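Local coordinates for protein type I site-specific restriction-modification system, R (Restriction) subunit (Vibrio vulnificus, PDB 3H1T) that is the putative motor and nuclease subunit of a type I restriction enzyme, probably binding DNA and hydrolysing ATP to drive translocation before cleavage, at residues L24-A27 with D28-V32; Y33-P36 with K37-S41. All coordinates share one frame; numbering follows the deposited sequence.

Contact 1 (L24-A27 with D28-V32); sequences LNEA and DTCRV
Asn25 and Asp28 meet over the opening turn of helix 26-40, where Asn25 holds the N-cap position. Its side chain does no capping; instead its CB lies 3.4 Å from Asp28 OD2, with the amide and carboxylate planes turned 42° apart. An acid suits this first turn, since its negative charge probably interacts favourably with the positive end of the helix dipole.

The backbone pairing begins at the cap. Thr29 N donates to Asn25 O, although the position of that oxygen is uncertain. Glu26 O accepts from Cys30 N at 3.1 Å, and Ala27 O accepts from Arg31 N at 3.2 Å with an N-H...O angle of 151°; Cys30 N also leans weakly on Ala27 O, and Val32 N continues the pattern to Asp28 O. Thr29, buried, has its hydroxyl within weak reach of Lys94 O. Leu24 N bonds to Glu96 OE2 and Leu24 O weakly to Asn97 ND2, tying Leu24, two residues ahead of the helix, to the loop that carries them.

Leu24 turns toward the helix. With CG beside its own backbone N (chi1 -65°), it brings CD1 4.2 Å from Val32 CB, the two side chains crossing at about a right angle. One turn on from Asp28, Arg31 bends at chi3 and presents the edge of its guanidinium, in plane, to the carboxylate: a weak salt bridge of 3.4 Å between Arg31 NH2 and Asp28 OD1.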
loop_
_atom_site.group_PDB
_atom_site.type_symbol
_atom_site.label_atom_id
_atom_site.label_comp_id
_atom_site.label_asym_id
_atom_site.label_seq_id
_atom_site.Cartn_x
_atom_site.Cartn_y
_atom_site.Cartn_z
ATOM N N LEU A 24 42.181 5.690 -4.729
ATOM C CA LEU A 24 41.386 4.538 -4.350
ATOM C C LEU A 24 39.965 4.533 -4.875
ATOM O O LEU A 24 39.278 5.568 -4.930
ATOM C CB LEU A 24 41.337 4.393 -2.826
ATOM C CG LEU A 24 42.600 4.094 -2.005
ATOM C CD1 LEU A 24 42.173 3.997 -0.554
ATOM C CD2 LEU A 24 43.281 2.796 -2.453
ATOM N N ASN A 25 39.559 3.324 -5.260
ATOM C CA ASN A 25 38.241 2.950 -5.775
ATOM C C ASN A 25 37.205 3.413 -4.763
ATOM O O ASN A 25 37.553 3.722 -3.620
ATOM C CB ASN A 25 38.178 1.411 -5.860
ATOM C CG ASN A 25 37.832 0.914 -7.222
ATOM O OD1 ASN A 25 38.367 1.410 -8.210
ATOM N ND2 ASN A 25 36.945 -0.082 -7.298
ATOM N N GLU A 26 35.935 3.468 -5.154
ATOM C CA GLU A 26 34.926 3.845 -4.178
ATOM C C GLU A 26 34.939 2.669 -3.217
ATOM O O GLU A 26 34.882 2.820 -2.005
ATOM C CB GLU A 26 33.530 3.957 -4.803
ATOM C CG GLU A 26 32.423 3.997 -3.735
ATOM C CD GLU A 26 31.120 4.568 -4.240
ATOM O OE1 GLU A 26 31.187 5.443 -5.130
ATOM O OE2 GLU A 26 30.041 4.170 -3.736
ATOM N N ALA A 27 35.021 1.480 -3.795
ATOM C CA ALA A 27 35.035 0.243 -3.037
ATOM C C ALA A 27 36.281 0.159 -2.184
ATOM O O ALA A 27 36.217 -0.255 -1.031
ATOM C CB ALA A 27 34.978 -0.928 -3.981
ATOM N N ASP A 28 37.414 0.580 -2.737
ATOM C CA ASP A 28 38.661 0.532 -1.989
ATOM C C ASP A 28 38.644 1.496 -0.807
ATOM O O ASP A 28 39.119 1.151 0.278
ATOM C CB ASP A 28 39.860 0.817 -2.913
ATOM C CG ASP A 28 40.220 -0.378 -3.808
ATOM O OD1 ASP A 28 39.805 -1.528 -3.499
ATOM O OD2 ASP A 28 40.942 -0.172 -4.813
ATOM N N THR A 29 38.065 2.683 -0.983
ATOM C CA THR A 29 38.046 3.622 0.138
ATOM C C THR A 29 37.055 3.237 1.225
ATOM O O THR A 29 37.190 3.657 2.371
ATOM C CB THR A 29 37.756 5.083 -0.288
ATOM O OG1 THR A 29 36.364 5.358 -0.140
ATOM C CG2 THR A 29 38.174 5.331 -1.710
ATOM N N CYS A 30 36.052 2.443 0.881
ATOM C CA CYS A 30 35.100 2.001 1.889
ATOM C C CYS A 30 35.800 0.944 2.735
ATOM O O CYS A 30 35.604 0.864 3.949
ATOM C CB CYS A 30 33.849 1.384 1.248
ATOM S SG CYS A 30 32.783 2.534 0.352
ATOM N N ARG A 31 36.615 0.124 2.085
ATOM C CA ARG A 31 37.325 -0.941 2.785
ATOM C C ARG A 31 38.426 -0.349 3.658
ATOM O O ARG A 31 38.566 -0.704 4.833
ATOM C CB ARG A 31 37.914 -1.933 1.762
ATOM C CG ARG A 31 38.769 -3.030 2.352
ATOM C CD ARG A 31 39.196 -4.009 1.267
ATOM N NE ARG A 31 39.881 -3.322 0.177
ATOM C CZ ARG A 31 41.149 -2.923 0.225
ATOM N NH1 ARG A 31 41.874 -3.159 1.314
ATOM N NH2 ARG A 31 41.681 -2.260 -0.802
ATOM N N VAL A 32 39.179 0.593 3.103
ATOM C CA VAL A 32 40.275 1.206 3.832
ATOM C C VAL A 32 39.874 2.317 4.820
ATOM O O VAL A 32 40.459 2.399 5.914
ATOM C CB VAL A 32 41.359 1.722 2.841
ATOM C CG1 VAL A 32 42.392 2.566 3.554
ATOM C CG2 VAL A 32 42.038 0.518 2.184
#

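Contact 2 (Y33-P36 with K37-S41); sequences YVTP and KLKES
Val34 and Leu38, one turn apart, lie side by side and point the same way on the inner face of helix 26-40, Val34 CG1 4.1 Å from Leu38 CD1. Both are buried, and both pack on Tyr78 of strand 75-81, with Leu38 reaching Leu80 as well; branched apolar side chains suit such a face because they fill it without bringing in polar groups. Val34 has CG1 anti to its backbone N (chi1 -170°), which turns this methyl toward Leu38. Thr35 flanks the same side, its OG1 hydrogen-bonded to Tyr78 OH and Cys30 O.

Four consecutive i to i+4 bonds join the two segments. Lys37 N, Leu38 N and Lys39 N bond to the carbonyl oxygens of Tyr33, Val34 and Thr35, and Glu40 N to Pro36 O at 2.8 Å with an N-H...O angle of 163°. Pro36 has no N-H to give to the turn before it, and the helix kinks there.

Lys37 lays its aliphatic part past the preceding turn, CG 3.3 Å from Tyr33 O, and carries its ammonium to Gly124 O. The looser packing belongs to exposed Lys39 and Glu40. Thr35 CG2 runs alongside the extended chain of the lysine, 3.8 Å from Lys39 CE. The extended chain of Glu40 runs past Pro36, Glu40 OE2 standing 4.0 Å from Pro36 CB. Apolar residues toward the strand, with Lys39 and Glu40 toward solvent, make this the pattern of an amphipathic helix packed on a beta-sheet.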
loop_
_atom_site.group_PDB
_atom_site.type_symbol
_atom_site.label_atom_id
_atom_site.label_comp_id
_atom_site.label_asym_id
_atom_site.label_seq_id
_atom_site.Cartn_x
_atom_site.Cartn_y
_atom_site.Cartn_z
ATOM N N TYR A 33 38.886 3.150 4.480
ATOM C CA TYR A 33 38.488 4.210 5.415
ATOM C C TYR A 33 37.102 4.124 6.034
ATOM O O TYR A 33 36.963 4.094 7.261
ATOM C CB TYR A 33 38.582 5.593 4.777
ATOM C CG TYR A 33 39.949 5.978 4.305
ATOM C CD1 TYR A 33 40.440 5.501 3.097
ATOM C CD2 TYR A 33 40.740 6.864 5.043
ATOM C CE1 TYR A 33 41.681 5.898 2.624
ATOM C CE2 TYR A 33 41.986 7.271 4.578
ATOM C CZ TYR A 33 42.452 6.783 3.366
ATOM O OH TYR A 33 43.675 7.184 2.880
ATOM N N VAL A 34 36.072 4.108 5.187
ATOM C CA VAL A 34 34.706 4.120 5.663
ATOM C C VAL A 34 34.301 3.023 6.635
ATOM O O VAL A 34 33.877 3.325 7.755
ATOM C CB VAL A 34 33.734 4.152 4.486
ATOM C CG1 VAL A 34 32.334 4.419 4.988
ATOM C CG2 VAL A 34 34.169 5.240 3.493
ATOM N N THR A 35 34.409 1.761 6.231
ATOM C CA THR A 35 34.034 0.669 7.132
ATOM C C THR A 35 34.839 0.688 8.440
ATOM O O THR A 35 34.292 0.502 9.522
ATOM C CB THR A 35 34.205 -0.715 6.455
ATOM O OG1 THR A 35 33.443 -0.737 5.240
ATOM C CG2 THR A 35 33.677 -1.832 7.373
ATOM N N PRO A 36 36.159 0.898 8.358
ATOM C CA PRO A 36 36.885 0.918 9.627
ATOM C C PRO A 36 36.380 2.028 10.559
ATOM O O PRO A 36 36.183 1.811 11.752
ATOM C CB PRO A 36 38.324 1.109 9.179
ATOM C CG PRO A 36 38.345 0.304 7.918
ATOM C CD PRO A 36 37.090 0.764 7.224
ATOM N N LYS A 37 36.148 3.214 10.010
ATOM C CA LYS A 37 35.670 4.332 10.829
ATOM C C LYS A 37 34.287 4.055 11.398
ATOM O O LYS A 37 33.968 4.499 12.504
ATOM C CB LYS A 37 35.678 5.644 10.033
ATOM C CG LYS A 37 37.084 6.205 9.833
ATOM C CD LYS A 37 37.084 7.505 9.028
ATOM C CE LYS A 37 38.478 8.110 8.926
ATOM N NZ LYS A 37 38.468 9.436 8.242
ATOM N N LEU A 38 33.458 3.322 10.661
ATOM C CA LEU A 38 32.125 3.008 11.178
ATOM C C LEU A 38 32.253 2.045 12.372
ATOM O O LEU A 38 31.562 2.200 13.393
ATOM C CB LEU A 38 31.235 2.391 10.086
ATOM C CG LEU A 38 30.653 3.402 9.069
ATOM C CD1 LEU A 38 30.062 2.672 7.863
ATOM C CD2 LEU A 38 29.579 4.274 9.735
ATOM N N LYS A 39 33.145 1.062 12.250
ATOM C CA LYS A 39 33.368 0.096 13.322
ATOM C C LYS A 39 34.006 0.784 14.529
ATOM O O LYS A 39 33.650 0.523 15.676
ATOM C CB LYS A 39 34.253 -1.043 12.816
ATOM C CG LYS A 39 33.503 -2.077 12.000
ATOM C CD LYS A 39 34.444 -3.059 11.320
ATOM C CE LYS A 39 33.677 -4.026 10.427
ATOM N NZ LYS A 39 34.614 -4.856 9.632
ATOM N N GLU A 40 34.959 1.661 14.268
ATOM C CA GLU A 40 35.605 2.397 15.340
ATOM C C GLU A 40 34.550 3.166 16.155
ATOM O O GLU A 40 34.741 3.417 17.347
ATOM C CB GLU A 40 36.623 3.372 14.745
ATOM C CG GLU A 40 37.925 2.731 14.307
ATOM C CD GLU A 40 38.737 3.635 13.402
ATOM O OE1 GLU A 40 38.664 4.865 13.593
ATOM O OE2 GLU A 40 39.445 3.116 12.507
ATOM N N SER A 41 33.437 3.536 15.521
ATOM C CA SER A 41 32.393 4.281 16.218
ATOM C C SER A 41 31.323 3.392 16.845
ATOM O O SER A 41 30.297 3.884 17.312
ATOM C CB SER A 41 31.747 5.319 15.291
ATOM O OG SER A 41 32.691 6.311 14.907
#

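Contacts 1 and 2 follow one another directly along helix 26-40, their centres 12 Å apart, the first covering its start and the second its later turns. The junction is closed by probable hydrogen bonds, from Val34 N to Thr29 O at 3.1 Å and from Thr35 N to Cys30 O at 2.7 Å, an i to i+5 spacing that fits the wider pi-type turn at residues 30-32, just ahead of the proline kink. Cys30 and Leu38 both touch Tyr78, so both contacts pack against strand 75-81 of the six-stranded mixed sheet, far from the centre of the chain. This N-terminal domain, ahead of the two helicase-like sheets, is probably the HsdR nuclease; Asp77 and Lys94 are consistent with a PD-(D/E)XK motif.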